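Local coordinates for Thiol:disulfide interchange protein (Klebsiella pneumoniae, PDB 6DXN) that probably acts as a periplasmic thiol:disulfide oxidoreductase of the DsbA type, exchanging disulfides through a thioredoxin-like redox centre, at residues K148-P153 with K160-N165. Residues are numbered along the deposited sequence; the frame is centred on the assembly and turned at random.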
ATOM      1  N   LYS A 148      -5.467 -12.319  -5.728  1.00 23.86           N
ATOM      2  CA  LYS A 148      -6.671 -12.754  -5.003  1.00 26.79           C
ATOM      3  C   LYS A 148      -6.747 -12.065  -3.631  1.00 26.41           C
ATOM      4  O   LYS A 148      -6.975 -12.714  -2.613  1.00 27.37           O
ATOM      5  CB  LYS A 148      -6.669 -14.285  -4.881  1.00 27.72           C
ATOM      6  CG  LYS A 148      -6.513 -15.027  -6.204  1.00 28.71           C
ATOM      7  CD  LYS A 148      -6.295 -16.529  -6.079  1.00 29.21           C
ATOM      8  CE  LYS A 148      -7.481 -17.274  -5.502  1.00 29.72           C
ATOM      9  NZ  LYS A 148      -7.255 -18.742  -5.491  1.00 29.50           N
ATOM     10  N   VAL A 149      -6.568 -10.741  -3.626  1.00 25.27           N
ATOM     11  CA  VAL A 149      -6.605  -9.953  -2.394  1.00 26.59           C
ATOM     12  C   VAL A 149      -8.037  -9.977  -1.838  1.00 27.66           C
ATOM     13  O   VAL A 149      -8.993  -9.865  -2.591  1.00 29.06           O
ATOM     14  CB  VAL A 149      -6.104  -8.521  -2.654  1.00 24.77           C
ATOM     15  CG1 VAL A 149      -6.064  -7.689  -1.382  1.00 25.33           C
ATOM     16  CG2 VAL A 149      -4.738  -8.529  -3.325  1.00 23.20           C
ATOM     17  N   HIS A 150      -8.166 -10.102  -0.510  1.00 30.16           N
ATOM     18  CA  HIS A 150      -9.484 -10.199   0.141  1.00 32.56           C
ATOM     19  C   HIS A 150      -9.563  -9.328   1.401  1.00 31.07           C
ATOM     20  O   HIS A 150     -10.567  -9.377   2.123  1.00 32.93           O
ATOM     21  CB  HIS A 150      -9.786 -11.669   0.472  1.00 36.55           C
ATOM     22  CG  HIS A 150      -8.743 -12.317   1.321  1.00 38.19           C
ATOM     23  ND1 HIS A 150      -7.655 -12.971   0.779  1.00 40.27           N
ATOM     24  CD2 HIS A 150      -8.609 -12.409   2.663  1.00 42.43           C
ATOM     25  CE1 HIS A 150      -6.898 -13.443   1.749  1.00 42.18           C
ATOM     26  NE2 HIS A 150      -7.460 -13.111   2.917  1.00 41.98           N
ATOM     27  N   GLY A 151      -8.513  -8.540   1.661  1.00 29.27           N
ATOM     28  CA  GLY A 151      -8.468  -7.685   2.841  1.00 27.53           C
ATOM     29  C   GLY A 151      -7.330  -6.684   2.771  1.00 26.59           C
ATOM     30  O   GLY A 151      -6.400  -6.836   1.959  1.00 24.16           O
ATOM     31  N   THR A 152      -7.414  -5.647   3.614  1.00 23.04           N
ATOM     32  CA  THR A 152      -6.398  -4.597   3.669  1.00 25.33           C
ATOM     33  C   THR A 152      -6.183  -4.172   5.123  1.00 24.19           C
ATOM     34  O   THR A 152      -7.123  -4.184   5.914  1.00 26.63           O
ATOM     35  CB  THR A 152      -6.779  -3.398   2.786  1.00 27.06           C
ATOM     36  OG1 THR A 152      -8.074  -2.932   3.161  1.00 28.73           O
ATOM     37  CG2 THR A 152      -6.792  -3.720   1.307  1.00 28.65           C
ATOM     38  N   PRO A 153      -4.943  -3.813   5.477  1.00 19.93           N
ATOM     39  CA  PRO A 153      -3.793  -3.828   4.585  1.00 18.67           C
ATOM     40  C   PRO A 153      -3.282  -5.270   4.434  1.00 17.93           C
ATOM     41  O   PRO A 153      -3.304  -6.039   5.395  1.00 17.67           O
ATOM     42  CB  PRO A 153      -2.772  -2.907   5.255  1.00 18.26           C
ATOM     43  CG  PRO A 153      -3.075  -3.075   6.727  1.00 18.57           C
ATOM     44  CD  PRO A 153      -4.573  -3.257   6.781  1.00 18.66           C
ATOM     45  N   LYS A 160       4.335 -14.776  -3.357  1.00 27.05           N
ATOM     46  CA  LYS A 160       4.087 -16.158  -2.932  1.00 27.59           C
ATOM     47  C   LYS A 160       3.748 -16.261  -1.436  1.00 28.30           C
ATOM     48  O   LYS A 160       3.103 -17.227  -1.033  1.00 31.00           O
ATOM     49  CB  LYS A 160       5.334 -16.998  -3.226  1.00 30.51           C
ATOM     50  CG  LYS A 160       5.178 -18.500  -3.038  1.00 31.55           C
ATOM     51  CD  LYS A 160       6.437 -19.276  -3.361  1.00 30.45           C
ATOM     52  CE  LYS A 160       6.250 -20.777  -3.317  1.00 31.86           C
ATOM     53  NZ  LYS A 160       5.379 -21.256  -4.418  1.00 31.63           N
ATOM     54  N   TYR A 161       4.189 -15.290  -0.622  1.00 24.33           N
ATOM     55  CA  TYR A 161       3.952 -15.350   0.822  1.00 22.21           C
ATOM     56  C   TYR A 161       3.096 -14.160   1.286  1.00 21.02           C
ATOM     57  O   TYR A 161       3.525 -13.011   1.197  1.00 18.23           O
ATOM     58  CB  TYR A 161       5.295 -15.392   1.561  1.00 23.14           C
ATOM     59  CG  TYR A 161       6.253 -16.435   1.037  1.00 24.78           C
ATOM     60  CD1 TYR A 161       6.053 -17.782   1.288  1.00 24.53           C
ATOM     61  CD2 TYR A 161       7.352 -16.077   0.272  1.00 24.45           C
ATOM     62  CE1 TYR A 161       6.923 -18.745   0.800  1.00 26.69           C
ATOM     63  CE2 TYR A 161       8.234 -17.024  -0.219  1.00 25.70           C
ATOM     64  CZ  TYR A 161       8.018 -18.364   0.041  1.00 27.38           C
ATOM     65  OH  TYR A 161       8.890 -19.299  -0.439  1.00 30.32           O
ATOM     66  N   HIS A 162       1.886 -14.471   1.776  1.00 20.54           N
ATOM     67  CA  HIS A 162       0.940 -13.502   2.337  1.00 19.36           C
ATOM     68  C   HIS A 162       1.058 -13.525   3.868  1.00 18.58           C
ATOM     69  O   HIS A 162       0.821 -14.553   4.508  1.00 18.29           O
ATOM     70  CB  HIS A 162      -0.486 -13.794   1.849  1.00 19.52           C
ATOM     71  CG  HIS A 162      -1.532 -13.004   2.557  1.00 17.92           C
ATOM     72  ND1 HIS A 162      -2.348 -13.563   3.524  1.00 17.54           N
ATOM     73  CD2 HIS A 162      -1.864 -11.696   2.485  1.00 16.93           C
ATOM     74  CE1 HIS A 162      -3.158 -12.637   3.999  1.00 16.57           C
ATOM     75  NE2 HIS A 162      -2.882 -11.485   3.376  1.00 17.48           N
ATOM     76  N   ILE A 163       1.433 -12.374   4.436  1.00 16.77           N
ATOM     77  CA  ILE A 163       1.662 -12.200   5.869  1.00 16.51           C
ATOM     78  C   ILE A 163       0.347 -12.256   6.656  1.00 16.52           C
ATOM     79  O   ILE A 163      -0.654 -11.744   6.214  1.00 16.31           O
ATOM     80  CB  ILE A 163       2.406 -10.872   6.110  1.00 15.29           C
ATOM     81  CG1 ILE A 163       3.874 -10.984   5.685  1.00 14.77           C
ATOM     82  CG2 ILE A 163       2.254 -10.419   7.560  1.00 14.15           C
ATOM     83  CD1 ILE A 163       4.666  -9.703   5.786  1.00 14.68           C
ATOM     84  N   ASN A 164       0.394 -12.901   7.829  1.00 17.60           N
ATOM     85  CA  ASN A 164      -0.741 -12.967   8.748  1.00 17.23           C
ATOM     86  C   ASN A 164      -0.531 -11.872   9.801  1.00 15.85           C
ATOM     87  O   ASN A 164       0.143 -12.095  10.829  1.00 16.58           O
ATOM     88  CB  ASN A 164      -0.916 -14.346   9.385  1.00 17.47           C
ATOM     89  CG  ASN A 164      -2.086 -14.403  10.347  1.00 18.75           C
ATOM     90  OD1 ASN A 164      -2.740 -13.391  10.605  1.00 19.28           O
ATOM     91  ND2 ASN A 164      -2.350 -15.576  10.900  1.00 20.12           N
ATOM     92  N   ASN A 165      -1.129 -10.705   9.532  1.00 15.02           N
ATOM     93  CA  ASN A 165      -0.999  -9.486  10.357  1.00 14.93           C
ATOM     94  C   ASN A 165      -1.234  -9.743  11.847  1.00 13.80           C
ATOM     95  O   ASN A 165      -0.516  -9.190  12.683  1.00 13.73           O
ATOM     96  CB  ASN A 165      -1.964  -8.377   9.907  1.00 14.47           C
ATOM     97  CG  ASN A 165      -1.661  -7.824   8.530  1.00 14.87           C
ATOM     98  OD1 ASN A 165      -0.687  -8.226   7.892  1.00 17.05           O
ATOM     99  ND2 ASN A 165      -2.488  -6.899   8.058  1.00 13.98           N
TER
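N165 reaches across to P153, the cis-proline of the thioredoxin fold, and its amide nitrogen ND2 donates to the carbonyl O of P153 at 2.9 Å. The bond is bent, with an N-H...O angle of 142°, and the oxygen lies somewhat out of the amide plane of N165. Asparagine suits this place because a short side chain ending in an N-H can reach the backbone carbonyl of P153, next to strand 154-157. Its CG stands anti to its own carbonyl carbon (chi1 -66°), which carries the amide across to the proline. The same N165 ND2 lies more loosely near the proline ring, 4.1 Å from P153 CG.

Farther back along the loop the contact is looser. The rings of H150 and H162 meet obliquely, H150 CE1 4.4 Å from H162 CE1 and their planes at 57°. H150 NE2 is 4.9 Å from H162 NE2, so if both rings were protonated the pair would probably be unfavourable. Histidine suits both places, since each ring can also use a nitrogen for a polar partner.

In the second shell, H162 NE2 has a weak hydrogen bond to S154 OG, while N165 O accepts from Y176 OH of helix 173-188. P153 packs on P35, C36 and F39, placing the cis-proline beside the CxxC pair, C33 and C36, as in thioredoxins; proline readily tolerates the cis peptide before it, and leads into strand 154-157. Strand 161-163 pairs antiparallel with that strand, and the hairpin between them brings the two segments together. K148, the first residue beyond the preceding helix, has the positive phi of a Schellman motif, and K148 O receives a weak, nearly straight hydrogen bond from H150 ND1, 3.5 Å away in the plane of the imidazole.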